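Local coordinates for protein sgbp-b (Bacteroides uniformis, PDB 7K44) that probably binds xyloglucan at the bacterial cell surface, as a surface glycan-binding protein of a polysaccharide utilization locus that serves xyloglucan breakdown, at residues 311-316 and 334-339; 260-265 and 357-362; 98-103 and 119-124; 61-66 and 74-79. All blocks are in the same frame, centred on the assembly; numbering follows the deposited sequence.

Contact 1: 311-316 and 334-339; sequences HNYTNY and CSIPLS
I336 pushes its side chain between two tyrosines of 311-316, Y313 and Y316, and most of the apolar contact hangs on it. From CB the chain splits. The I336 CG2 methyl lies over one face of the Y313 ring, offset toward its rim, 4.1 Å from Y313 CD2. The other branch leaves through CG1, anti to the carbonyl carbon (chi1 -63°), and ends in I336 CD1, which does double duty: it is 3.8 Å from Y313 CD2 and also sits squarely over the middle of the Y316 ring, 4.1 Å from the centroid and on the ring normal, a CH-pi contact. The two rings thus take one isoleucine from different sides, and Y316 CD1 meets the edge of the Y313 ring in its plane. Past I336, the Y316 hydroxyl reaches on to C334, with Y316 OH 3.5 Å from C334 CB. Water 1 bridges that hydroxyl to the next residue of the strand, 2.8 Å from Y316 OH and 2.7 Å from S335 O, to which it donates. At the far end H311 NE2 donates to S339 O over 3.1 Å; the bond is bent (136° at the hydrogen) and the oxygen lies out of the imidazole plane. The other ring nitrogen, ND1, is bonded to D343, which fixes the ring from its second side. N315 and Y316 both face F301 in a G1 bulge at the edge of the sheet containing 300-305, whereas I336 pairs with L285 in the other sheet. Aliphatic and aromatic side chains meeting between two antiparallel sheets are the packing of a beta-sandwich.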
loop_
_atom_site.group_PDB
_atom_site.type_symbol
_atom_site.label_atom_id
_atom_site.label_comp_id
_atom_site.label_asym_id
_atom_site.label_seq_id
_atom_site.Cartn_x
_atom_site.Cartn_y
_atom_site.Cartn_z
ATOM N N HIS A 311 9.464 -7.455 -28.532
ATOM C CA HIS A 311 8.684 -6.554 -27.692
ATOM C C HIS A 311 9.042 -6.691 -26.213
ATOM O O HIS A 311 8.201 -6.473 -25.339
ATOM C CB HIS A 311 7.182 -6.738 -27.919
ATOM C CG HIS A 311 6.375 -5.497 -27.660
ATOM N ND1 HIS A 311 5.621 -4.883 -28.638
ATOM C CD2 HIS A 311 6.207 -4.757 -26.536
ATOM C CE1 HIS A 311 5.022 -3.821 -28.127
ATOM N NE2 HIS A 311 5.362 -3.721 -26.855
ATOM N N ASN A 312 10.294 -7.026 -25.917
ATOM C CA ASN A 312 10.728 -7.133 -24.529
ATOM C C ASN A 312 10.718 -5.778 -23.821
ATOM O O ASN A 312 10.808 -4.713 -24.443
ATOM C CB ASN A 312 12.103 -7.822 -24.439
ATOM C CG ASN A 312 13.232 -7.057 -25.143
ATOM O OD1 ASN A 312 13.039 -5.994 -25.748
ATOM N ND2 ASN A 312 14.422 -7.635 -25.102
ATOM N N TYR A 313 10.549 -5.827 -22.509
ATOM C CA TYR A 313 10.725 -4.661 -21.655
ATOM C C TYR A 313 12.087 -4.784 -20.987
ATOM O O TYR A 313 12.338 -5.758 -20.269
ATOM C CB TYR A 313 9.616 -4.585 -20.603
ATOM C CG TYR A 313 9.602 -3.314 -19.795
ATOM C CD1 TYR A 313 9.218 -2.111 -20.375
ATOM C CD2 TYR A 313 9.966 -3.316 -18.461
ATOM C CE1 TYR A 313 9.201 -0.948 -19.642
ATOM C CE2 TYR A 313 9.956 -2.155 -17.720
ATOM C CZ TYR A 313 9.570 -0.977 -18.318
ATOM O OH TYR A 313 9.554 0.186 -17.586
ATOM N N THR A 314 12.968 -3.812 -21.217
ATOM C CA THR A 314 14.350 -3.897 -20.769
ATOM C C THR A 314 14.653 -2.862 -19.691
ATOM O O THR A 314 13.869 -1.950 -19.416
ATOM C CB THR A 314 15.335 -3.734 -21.932
ATOM O OG1 THR A 314 15.209 -2.406 -22.472
ATOM C CG2 THR A 314 15.090 -4.768 -23.032
ATOM N N ASN A 315 15.822 -3.036 -19.073
ATOM C CA ASN A 315 16.393 -2.075 -18.132
ATOM C C ASN A 315 15.539 -1.907 -16.882
ATOM O O ASN A 315 15.446 -0.816 -16.313
ATOM C CB ASN A 315 16.673 -0.725 -18.795
ATOM C CG ASN A 315 17.793 -0.805 -19.801
ATOM O OD1 ASN A 315 18.801 -1.476 -19.578
ATOM N ND2 ASN A 315 17.627 -0.115 -20.914
ATOM N N TYR A 316 14.936 -2.996 -16.423
ATOM C CA TYR A 316 14.003 -2.921 -15.311
ATOM C C TYR A 316 14.670 -3.181 -13.964
ATOM O O TYR A 316 15.473 -4.105 -13.809
ATOM C CB TYR A 316 12.859 -3.911 -15.517
ATOM C CG TYR A 316 11.846 -3.850 -14.413
ATOM C CD1 TYR A 316 11.048 -2.721 -14.251
ATOM C CD2 TYR A 316 11.677 -4.907 -13.522
ATOM C CE1 TYR A 316 10.119 -2.649 -13.244
ATOM C CE2 TYR A 316 10.744 -4.843 -12.507
ATOM C CZ TYR A 316 9.966 -3.710 -12.376
ATOM O OH TYR A 316 9.025 -3.622 -11.364
ATOM N N CYS A 334 5.001 -5.513 -7.914
ATOM C CA CYS A 334 5.630 -4.886 -9.068
ATOM C C CYS A 334 4.708 -5.075 -10.262
ATOM O O CYS A 334 4.282 -6.198 -10.539
ATOM C CB CYS A 334 6.946 -5.599 -9.367
ATOM S SG CYS A 334 8.181 -5.489 -8.007
ATOM N N SER A 335 4.417 -3.993 -10.985
ATOM C CA SER A 335 3.553 -4.051 -12.159
ATOM C C SER A 335 4.284 -3.523 -13.388
ATOM O O SER A 335 5.007 -2.521 -13.312
ATOM C CB SER A 335 2.250 -3.257 -11.967
ATOM O OG SER A 335 1.510 -3.707 -10.840
ATOM N N ILE A 336 4.075 -4.195 -14.517
ATOM C CA ILE A 336 4.590 -3.758 -15.814
ATOM C C ILE A 336 3.425 -3.705 -16.793
ATOM O O ILE A 336 2.692 -4.695 -16.925
ATOM C CB ILE A 336 5.679 -4.715 -16.320
ATOM C CG1 ILE A 336 6.869 -4.702 -15.357
ATOM C CG2 ILE A 336 6.099 -4.350 -17.748
ATOM C CD1 ILE A 336 8.058 -5.407 -15.875
ATOM N N PRO A 337 3.200 -2.593 -17.489
ATOM C CA PRO A 337 2.058 -2.533 -18.404
ATOM C C PRO A 337 2.186 -3.606 -19.470
ATOM O O PRO A 337 3.248 -3.782 -20.073
ATOM C CB PRO A 337 2.162 -1.124 -19.006
ATOM C CG PRO A 337 2.941 -0.331 -17.982
ATOM C CD PRO A 337 3.946 -1.324 -17.443
ATOM N N LEU A 338 1.089 -4.325 -19.703
ATOM C CA LEU A 338 1.124 -5.411 -20.674
ATOM C C LEU A 338 1.389 -4.890 -22.077
ATOM O O LEU A 338 1.980 -5.601 -22.906
ATOM C CB LEU A 338 -0.171 -6.221 -20.615
ATOM C CG LEU A 338 -0.154 -7.600 -21.270
ATOM C CD1 LEU A 338 0.886 -8.511 -20.594
ATOM C CD2 LEU A 338 -1.540 -8.204 -21.203
ATOM N N SER A 339 0.974 -3.653 -22.363
ATOM C CA SER A 339 1.267 -3.074 -23.668
ATOM C C SER A 339 2.757 -2.819 -23.887
ATOM O O SER A 339 3.152 -2.573 -25.030
ATOM C CB SER A 339 0.440 -1.798 -23.894
ATOM O OG SER A 339 0.806 -0.781 -22.983
HETATM O O HOH W 1 7.050 -1.732 -11.809
#

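Contact 2: 260-265 and 357-362; sequences QLQNGA and ELALQM
L261 and L360 face each other as a hydrogen-bonded antiparallel pair, with N263 and L358 two residues on, and this face of the sheet is tightly packed. Its leucines run into F377 and F380 of strand 371-384, while A265 CB rests 4.1 Å from L358 CB. Within this packing L358 O takes two donors from one residue: N263 N at 3.0 Å and N263 ND2 at 2.9 Å, arriving from opposite faces of the carbonyl plane. The asparagine's OD1 is bonded to Y214, so both ends of its amide are held. The face bearing Q260, Q262, A359, Q361 and E357 is polar. Q361 NE2 gives Q262 OE1 a nearly straight bond of 2.8 Å (169°), in the plane of the Q361 amide but above that of the acceptor. Bent at chi2 (-79°), the Q262 chain folds along the sheet over A359. Looser is the end where Q262 NE2 makes a weak bond to OE2 of the partly exposed E357. At the other end water 2 spans Q260 NE2 and M362 O, while Q260 OE1 is bonded to G224 N. One mainly apolar face and one glutamine-rich face on a central strand pair mark this as a sheet of a beta-sandwich, its leucines turned to the core.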
loop_
_atom_site.group_PDB
_atom_site.type_symbol
_atom_site.label_atom_id
_atom_site.label_comp_id
_atom_site.label_asym_id
_atom_site.label_seq_id
_atom_site.Cartn_x
_atom_site.Cartn_y
_atom_site.Cartn_z
ATOM N N GLN A 260 18.430 -16.172 -15.128
ATOM C CA GLN A 260 17.161 -16.216 -15.844
ATOM C C GLN A 260 16.144 -17.016 -15.052
ATOM O O GLN A 260 16.486 -17.988 -14.373
ATOM C CB GLN A 260 17.268 -16.889 -17.218
ATOM C CG GLN A 260 18.316 -16.311 -18.155
ATOM C CD GLN A 260 19.694 -16.907 -17.919
ATOM O OE1 GLN A 260 19.831 -18.096 -17.632
ATOM N NE2 GLN A 260 20.720 -16.077 -18.024
ATOM N N LEU A 261 14.883 -16.621 -15.177
ATOM C CA LEU A 261 13.741 -17.458 -14.833
ATOM C C LEU A 261 12.968 -17.627 -16.131
ATOM O O LEU A 261 12.312 -16.687 -16.602
ATOM C CB LEU A 261 12.851 -16.814 -13.778
ATOM C CG LEU A 261 13.448 -16.560 -12.406
ATOM C CD1 LEU A 261 12.388 -15.912 -11.496
ATOM C CD2 LEU A 261 13.954 -17.857 -11.801
ATOM N N GLN A 262 13.081 -18.796 -16.759
ATOM C CA GLN A 262 12.354 -19.093 -17.987
ATOM C C GLN A 262 11.265 -20.062 -17.569
ATOM O O GLN A 262 11.559 -21.162 -17.100
ATOM C CB GLN A 262 13.270 -19.705 -19.049
ATOM C CG GLN A 262 14.558 -18.910 -19.250
ATOM C CD GLN A 262 14.391 -17.666 -20.114
ATOM O OE1 GLN A 262 14.930 -16.621 -19.784
ATOM N NE2 GLN A 262 13.652 -17.776 -21.211
ATOM N N ASN A 263 10.016 -19.643 -17.700
ATOM C CA ASN A 263 8.897 -20.329 -17.082
ATOM C C ASN A 263 7.817 -20.602 -18.111
ATOM O O ASN A 263 7.644 -19.844 -19.070
ATOM C CB ASN A 263 8.230 -19.424 -16.006
ATOM C CG ASN A 263 9.232 -18.770 -15.065
ATOM O OD1 ASN A 263 9.721 -19.390 -14.117
ATOM N ND2 ASN A 263 9.528 -17.490 -15.313
ATOM N N GLY A 264 7.060 -21.677 -17.890
ATOM C CA GLY A 264 5.815 -21.859 -18.602
ATOM C C GLY A 264 4.669 -21.276 -17.791
ATOM O O GLY A 264 4.471 -21.629 -16.625
ATOM N N ALA A 265 3.911 -20.359 -18.382
ATOM C CA ALA A 265 2.776 -19.761 -17.699
ATOM C C ALA A 265 1.478 -20.326 -18.262
ATOM O O ALA A 265 1.452 -20.909 -19.355
ATOM C CB ALA A 265 2.801 -18.235 -17.853
ATOM N N GLU A 357 5.609 -18.963 -22.798
ATOM C CA GLU A 357 6.697 -18.622 -21.892
ATOM C C GLU A 357 6.482 -17.267 -21.209
ATOM O O GLU A 357 5.927 -16.321 -21.779
ATOM C CB GLU A 357 8.026 -18.603 -22.641
ATOM C CG GLU A 357 9.248 -18.437 -21.734
ATOM C CD GLU A 357 10.542 -18.552 -22.506
ATOM O OE1 GLU A 357 10.799 -17.709 -23.388
ATOM O OE2 GLU A 357 11.305 -19.510 -22.250
ATOM N N LEU A 358 6.947 -17.192 -19.970
ATOM C CA LEU A 358 7.106 -15.947 -19.220
ATOM C C LEU A 358 8.574 -15.933 -18.818
ATOM O O LEU A 358 9.025 -16.829 -18.096
ATOM C CB LEU A 358 6.180 -15.963 -18.006
ATOM C CG LEU A 358 5.982 -14.677 -17.200
ATOM C CD1 LEU A 358 4.728 -14.777 -16.335
ATOM C CD2 LEU A 358 7.181 -14.383 -16.339
ATOM N N ALA A 359 9.341 -14.975 -19.331
ATOM C CA ALA A 359 10.785 -14.944 -19.125
ATOM C C ALA A 359 11.250 -13.661 -18.442
ATOM O O ALA A 359 10.824 -12.557 -18.804
ATOM C CB ALA A 359 11.546 -15.115 -20.442
ATOM N N LEU A 360 12.164 -13.818 -17.479
ATOM C CA LEU A 360 12.872 -12.725 -16.826
ATOM C C LEU A 360 14.360 -13.024 -16.896
ATOM O O LEU A 360 14.776 -14.147 -16.597
ATOM C CB LEU A 360 12.479 -12.574 -15.351
ATOM C CG LEU A 360 11.022 -12.284 -14.997
ATOM C CD1 LEU A 360 10.253 -13.588 -14.858
ATOM C CD2 LEU A 360 10.979 -11.513 -13.690
ATOM N N GLN A 361 15.167 -12.041 -17.294
ATOM C CA GLN A 361 16.608 -12.251 -17.391
ATOM C C GLN A 361 17.362 -11.077 -16.798
ATOM O O GLN A 361 17.073 -9.919 -17.126
ATOM C CB GLN A 361 17.056 -12.457 -18.834
ATOM C CG GLN A 361 16.290 -13.537 -19.539
ATOM C CD GLN A 361 16.789 -13.782 -20.945
ATOM O OE1 GLN A 361 17.484 -12.945 -21.522
ATOM N NE2 GLN A 361 16.457 -14.950 -21.502
ATOM N N MET A 362 18.325 -11.375 -15.927
ATOM C CA MET A 362 19.127 -10.356 -15.260
ATOM C C MET A 362 20.536 -10.345 -15.837
ATOM O O MET A 362 21.151 -11.405 -16.003
ATOM C CB MET A 362 19.181 -10.603 -13.754
ATOM C CG MET A 362 19.810 -9.437 -12.999
ATOM S SD MET A 362 19.834 -9.742 -11.219
ATOM C CE MET A 362 19.699 -8.083 -10.572
HETATM O O HOH W 2 20.862 -13.207 -18.333
#

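Contact 3: 98-103 and 119-124; sequences AGLIDE and FRRTAL
F119, R121 and D102 carry this contact: F119 packs against L100, while R121 and D102 are joined by a salt bridge and a backbone bond. The F119 ring, swung out anti to the backbone N (chi1 176°), comes up against L100 from the opposite direction, with F119 CZ 3.7 Å from L100 CD2; I101 O lies at the ring edge, near its plane. F119 also stacks edge-to-face with F64, so the contact runs on into strand 59-65. R121 then lies along the loop, sliding past L100 the opposite way, and R121 CG comes within 3.1 Å of I101 O. That carbonyl is buried here with no polar partner in the model; it is approached by R121 CG and the edge of the F119 ring. The guanidinium presents its NE edge to D102: R121 NE to D102 OD1 is 3.0 Å, a nearly straight salt bridge (166°) with the oxygen close to the guanidinium plane, although the carboxylate itself is turned 46° from that plane. R121 NH1 is bonded to V43 O, so the arginine ties two loops together. This is one end of an N-terminal beta-sandwich whose two four-stranded sheets have the same strand order as those of the IPT/TIG domain that follows, consistent with an immunoglobulin-like fold. D102 engages R121 a second time through its backbone, R121 N donating to D102 O at 3.0 Å, and water 3 links that same oxygen to T122 OG1. One residue on, E103 and R120 form a non-hydrogen-bonded pair; the R120 guanidinium turns to its own segment instead, with R120 NE 2.8 Å from T122 O.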
loop_
_atom_site.group_PDB
_atom_site.type_symbol
_atom_site.label_atom_id
_atom_site.label_comp_id
_atom_site.label_asym_id
_atom_site.label_seq_id
_atom_site.Cartn_x
_atom_site.Cartn_y
_atom_site.Cartn_z
ATOM N N ALA A 98 -22.620 23.071 25.180
ATOM C CA ALA A 98 -23.923 22.926 24.550
ATOM C C ALA A 98 -24.034 23.852 23.340
ATOM O O ALA A 98 -23.339 24.869 23.229
ATOM C CB ALA A 98 -25.039 23.231 25.549
ATOM N N GLY A 99 -24.915 23.478 22.416
ATOM C CA GLY A 99 -25.124 24.278 21.223
ATOM C C GLY A 99 -23.946 24.280 20.283
ATOM O O GLY A 99 -23.679 25.293 19.627
ATOM N N LEU A 100 -23.230 23.162 20.204
ATOM C CA LEU A 100 -22.020 23.094 19.402
ATOM C C LEU A 100 -22.335 23.198 17.914
ATOM O O LEU A 100 -23.297 22.604 17.419
ATOM C CB LEU A 100 -21.310 21.773 19.686
ATOM C CG LEU A 100 -19.907 21.619 19.111
ATOM C CD1 LEU A 100 -19.038 22.794 19.500
ATOM C CD2 LEU A 100 -19.310 20.315 19.604
ATOM N N ILE A 101 -21.502 23.957 17.200
ATOM C CA ILE A 101 -21.645 24.060 15.755
ATOM C C ILE A 101 -21.417 22.695 15.105
ATOM O O ILE A 101 -20.755 21.808 15.657
ATOM C CB ILE A 101 -20.663 25.101 15.199
ATOM C CG1 ILE A 101 -19.226 24.652 15.447
ATOM C CG2 ILE A 101 -20.912 26.464 15.828
ATOM C CD1 ILE A 101 -18.196 25.490 14.744
ATOM N N ASP A 102 -21.975 22.530 13.906
ATOM C CA ASP A 102 -21.793 21.274 13.186
ATOM C C ASP A 102 -20.429 21.201 12.513
ATOM O O ASP A 102 -19.822 20.124 12.451
ATOM C CB ASP A 102 -22.904 21.091 12.156
ATOM C CG ASP A 102 -24.207 20.663 12.786
ATOM O OD1 ASP A 102 -24.165 19.965 13.823
ATOM O OD2 ASP A 102 -25.272 21.020 12.243
ATOM N N GLU A 103 -19.941 22.324 11.992
ATOM C CA GLU A 103 -18.615 22.372 11.395
ATOM C C GLU A 103 -18.095 23.800 11.377
ATOM O O GLU A 103 -18.864 24.765 11.316
ATOM C CB GLU A 103 -18.561 21.770 9.984
ATOM C CG GLU A 103 -19.766 22.021 9.102
ATOM C CD GLU A 103 -19.656 21.268 7.780
ATOM O OE1 GLU A 103 -18.620 21.418 7.096
ATOM O OE2 GLU A 103 -20.592 20.516 7.436
ATOM N N PHE A 119 -12.853 21.614 12.462
ATOM C CA PHE A 119 -13.685 20.852 13.378
ATOM C C PHE A 119 -14.987 20.464 12.698
ATOM O O PHE A 119 -15.587 21.276 11.983
ATOM C CB PHE A 119 -14.026 21.645 14.668
ATOM C CG PHE A 119 -14.960 20.899 15.582
ATOM C CD1 PHE A 119 -14.485 19.869 16.379
ATOM C CD2 PHE A 119 -16.318 21.164 15.581
ATOM C CE1 PHE A 119 -15.340 19.151 17.183
ATOM C CE2 PHE A 119 -17.181 20.447 16.385
ATOM C CZ PHE A 119 -16.692 19.443 17.191
ATOM N N ARG A 120 -15.424 19.227 12.931
ATOM C CA ARG A 120 -16.792 18.820 12.640
ATOM C C ARG A 120 -17.253 17.833 13.705
ATOM O O ARG A 120 -16.446 17.103 14.289
ATOM C CB ARG A 120 -16.966 18.264 11.220
ATOM C CG ARG A 120 -15.920 17.267 10.811
ATOM C CD ARG A 120 -16.239 16.657 9.443
ATOM N NE ARG A 120 -17.471 15.878 9.463
ATOM C CZ ARG A 120 -18.436 15.990 8.554
ATOM N NH1 ARG A 120 -18.313 16.850 7.554
ATOM N NH2 ARG A 120 -19.522 15.233 8.648
ATOM N N ARG A 121 -18.562 17.831 13.962
ATOM C CA ARG A 121 -19.125 17.051 15.057
ATOM C C ARG A 121 -19.265 15.574 14.747
ATOM O O ARG A 121 -19.361 14.772 15.677
ATOM C CB ARG A 121 -20.520 17.555 15.424
ATOM C CG ARG A 121 -20.573 18.765 16.310
ATOM C CD ARG A 121 -21.969 18.918 16.901
ATOM N NE ARG A 121 -23.000 18.314 16.062
ATOM C CZ ARG A 121 -23.608 17.159 16.325
ATOM N NH1 ARG A 121 -23.287 16.466 17.411
ATOM N NH2 ARG A 121 -24.531 16.689 15.497
ATOM N N THR A 122 -19.318 15.196 13.475
ATOM C CA THR A 122 -19.561 13.813 13.102
ATOM C C THR A 122 -18.394 13.290 12.280
ATOM O O THR A 122 -17.700 14.054 11.600
ATOM C CB THR A 122 -20.853 13.689 12.290
ATOM O OG1 THR A 122 -20.804 14.605 11.191
ATOM C CG2 THR A 122 -22.055 14.022 13.166
ATOM N N ALA A 123 -18.185 11.980 12.365
ATOM C CA ALA A 123 -17.101 11.333 11.638
ATOM C C ALA A 123 -17.426 11.246 10.151
ATOM O O ALA A 123 -18.573 11.022 9.758
ATOM C CB ALA A 123 -16.884 9.928 12.187
ATOM N N LEU A 124 -16.411 11.465 9.323
ATOM C CA LEU A 124 -16.499 11.148 7.904
ATOM C C LEU A 124 -16.219 9.660 7.703
ATOM O O LEU A 124 -15.538 9.034 8.522
ATOM C CB LEU A 124 -15.461 11.953 7.134
ATOM C CG LEU A 124 -15.684 13.469 7.114
ATOM C CD1 LEU A 124 -14.449 14.192 6.604
ATOM C CD2 LEU A 124 -16.891 13.818 6.278
HETATM O O HOH W 3 -21.165 17.494 11.306
#

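Contact 4: 61-66 and 74-79; sequences RVYFTT and APVSVE
F64 and V78 form a hydrogen-bonded antiparallel pair (F64 N to V78 O 2.8 Å), Y63 and E79 the non-hydrogen-bonded pair beside it, and a classic bulge sets both S77 and V78 opposite F64, just after an inverse gamma turn centred on V76. That turn puts V76 on Y63: V76 CG2 stands over the centre of the Y63 phenol ring, 4.1 Å from the centroid in a CH-pi contact, and CG1 touches Y63 CB. Hydroxyls pin the approach to the strand. The T65 hydroxyl is turned toward P75 by a chi1 of -174°, and T65 OG1 donates to P75 O at 2.7 Å, in the carbonyl plane and on a lone pair, while S77 OG receives T66 N at 3.1 Å. At the other end R61 NH1 meets E79 OE2 on its syn side, a salt bridge of 3.0 Å whose two planar groups are 69° apart. Water 4 lies between V62 N and the same OE2, accepting from the amide. Strand 78-80 is an outermost strand of its four-stranded sheet and is held to 59-65, which on its other side pairs with 103-110; Y63 touches V107 and E109 there, and F64 packs against L106 and the P97 loop.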
loop_
_atom_site.group_PDB
_atom_site.type_symbol
_atom_site.label_atom_id
_atom_site.label_comp_id
_atom_site.label_asym_id
_atom_site.label_seq_id
_atom_site.Cartn_x
_atom_site.Cartn_y
_atom_site.Cartn_z
ATOM N N ARG A 61 -8.376 32.608 25.178
ATOM C CA ARG A 61 -9.689 32.072 24.865
ATOM C C ARG A 61 -9.536 30.747 24.140
ATOM O O ARG A 61 -8.539 30.508 23.457
ATOM C CB ARG A 61 -10.481 33.026 23.966
ATOM C CG ARG A 61 -11.356 33.969 24.725
ATOM C CD ARG A 61 -12.107 34.920 23.811
ATOM N NE ARG A 61 -12.127 36.264 24.379
ATOM C CZ ARG A 61 -12.707 36.578 25.536
ATOM N NH1 ARG A 61 -13.340 35.648 26.252
ATOM N NH2 ARG A 61 -12.664 37.830 25.977
ATOM N N VAL A 62 -10.540 29.893 24.307
ATOM C CA VAL A 62 -10.721 28.697 23.495
ATOM C C VAL A 62 -12.151 28.740 22.984
ATOM O O VAL A 62 -13.083 28.945 23.769
ATOM C CB VAL A 62 -10.473 27.416 24.315
ATOM C CG1 VAL A 62 -10.725 26.172 23.459
ATOM C CG2 VAL A 62 -9.058 27.413 24.859
ATOM N N TYR A 63 -12.333 28.588 21.676
ATOM C CA TYR A 63 -13.692 28.703 21.160
ATOM C C TYR A 63 -13.823 27.986 19.824
ATOM O O TYR A 63 -12.844 27.821 19.091
ATOM C CB TYR A 63 -14.138 30.168 21.027
ATOM C CG TYR A 63 -13.308 31.015 20.080
ATOM C CD1 TYR A 63 -12.139 31.634 20.509
ATOM C CD2 TYR A 63 -13.701 31.208 18.758
ATOM C CE1 TYR A 63 -11.378 32.413 19.650
ATOM C CE2 TYR A 63 -12.946 31.983 17.892
ATOM C CZ TYR A 63 -11.787 32.583 18.339
ATOM O OH TYR A 63 -11.030 33.352 17.479
ATOM N N PHE A 64 -15.052 27.558 19.533
ATOM C CA PHE A 64 -15.437 27.093 18.211
ATOM C C PHE A 64 -15.975 28.271 17.412
ATOM O O PHE A 64 -16.653 29.154 17.958
ATOM C CB PHE A 64 -16.531 26.031 18.321
ATOM C CG PHE A 64 -16.102 24.774 19.041
ATOM C CD1 PHE A 64 -16.181 24.684 20.423
ATOM C CD2 PHE A 64 -15.643 23.672 18.329
ATOM C CE1 PHE A 64 -15.802 23.512 21.089
ATOM C CE2 PHE A 64 -15.260 22.502 18.987
ATOM C CZ PHE A 64 -15.340 22.432 20.372
ATOM N N THR A 65 -15.666 28.280 16.120
ATOM C CA THR A 65 -16.079 29.350 15.220
ATOM C C THR A 65 -16.615 28.747 13.929
ATOM O O THR A 65 -16.176 27.681 13.491
ATOM C CB THR A 65 -14.931 30.326 14.921
ATOM O OG1 THR A 65 -15.429 31.427 14.142
ATOM C CG2 THR A 65 -13.802 29.668 14.158
ATOM N N THR A 66 -17.570 29.443 13.309
ATOM C CA THR A 66 -18.002 29.032 11.979
ATOM C C THR A 66 -16.966 29.360 10.911
ATOM O O THR A 66 -17.005 28.767 9.826
ATOM C CB THR A 66 -19.334 29.694 11.627
ATOM O OG1 THR A 66 -19.261 31.088 11.939
ATOM C CG2 THR A 66 -20.471 29.052 12.406
ATOM N N ALA A 74 -12.665 36.153 13.372
ATOM C CA ALA A 74 -13.588 35.033 13.434
ATOM C C ALA A 74 -14.538 35.213 14.616
ATOM O O ALA A 74 -14.104 35.592 15.707
ATOM C CB ALA A 74 -12.816 33.736 13.627
ATOM N N PRO A 75 -15.826 34.941 14.437
ATOM C CA PRO A 75 -16.758 35.056 15.561
ATOM C C PRO A 75 -16.518 33.970 16.598
ATOM O O PRO A 75 -16.121 32.846 16.283
ATOM C CB PRO A 75 -18.127 34.870 14.902
ATOM C CG PRO A 75 -17.833 34.056 13.669
ATOM C CD PRO A 75 -16.510 34.561 13.189
ATOM N N VAL A 76 -16.767 34.329 17.855
ATOM C CA VAL A 76 -16.781 33.374 18.960
ATOM C C VAL A 76 -18.147 32.700 18.975
ATOM O O VAL A 76 -19.042 33.095 19.731
ATOM C CB VAL A 76 -16.473 34.080 20.296
ATOM C CG1 VAL A 76 -16.423 33.073 21.442
ATOM C CG2 VAL A 76 -15.161 34.799 20.209
ATOM N N SER A 77 -18.321 31.685 18.128
ATOM C CA SER A 77 -19.629 31.056 17.963
ATOM C C SER A 77 -20.045 30.278 19.209
ATOM O O SER A 77 -21.185 30.394 19.676
ATOM C CB SER A 77 -19.637 30.159 16.723
ATOM O OG SER A 77 -19.174 30.857 15.571
ATOM N N VAL A 78 -19.148 29.452 19.743
ATOM C CA VAL A 78 -19.382 28.720 20.988
ATOM C C VAL A 78 -18.076 28.757 21.771
ATOM O O VAL A 78 -17.093 28.125 21.368
ATOM C CB VAL A 78 -19.813 27.262 20.754
ATOM C CG1 VAL A 78 -20.472 26.707 22.006
ATOM C CG2 VAL A 78 -20.743 27.141 19.565
ATOM N N GLU A 79 -18.062 29.477 22.893
ATOM C CA GLU A 79 -16.853 29.572 23.689
ATOM C C GLU A 79 -16.737 28.377 24.633
ATOM O O GLU A 79 -17.737 27.827 25.105
ATOM C CB GLU A 79 -16.826 30.867 24.505
ATOM C CG GLU A 79 -15.513 31.058 25.244
ATOM C CD GLU A 79 -15.342 32.422 25.877
ATOM O OE1 GLU A 79 -16.345 33.157 26.013
ATOM O OE2 GLU A 79 -14.193 32.740 26.253
HETATM O O HOH W 4 -12.354 30.746 26.578
#

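Contacts 1 and 2 belong to the xyloglucan-binding domain; contacts 3 and 4 lie at the N-terminal end of the chain, on the opposite side of its centre. Contact 2 is the buried one, a strand pair inside a five-stranded sheet; contact 1, centred about 13 Å away and nested within the loop that contact 2 closes, joins an edge of that sheet to the facing one. Contacts 3 and 4 share a sheet and touch directly, L100 CD1 packing on F64 CD1 at 3.5 Å. Contact 3 is at the surface and contact 4, like contact 1, partly buried; both 3 and 4 have an arginine-carboxylate salt bridge, whereas contact 2 relies on backbone bonds, leucines and amides, and contact 1 on tyrosines around an isoleucine.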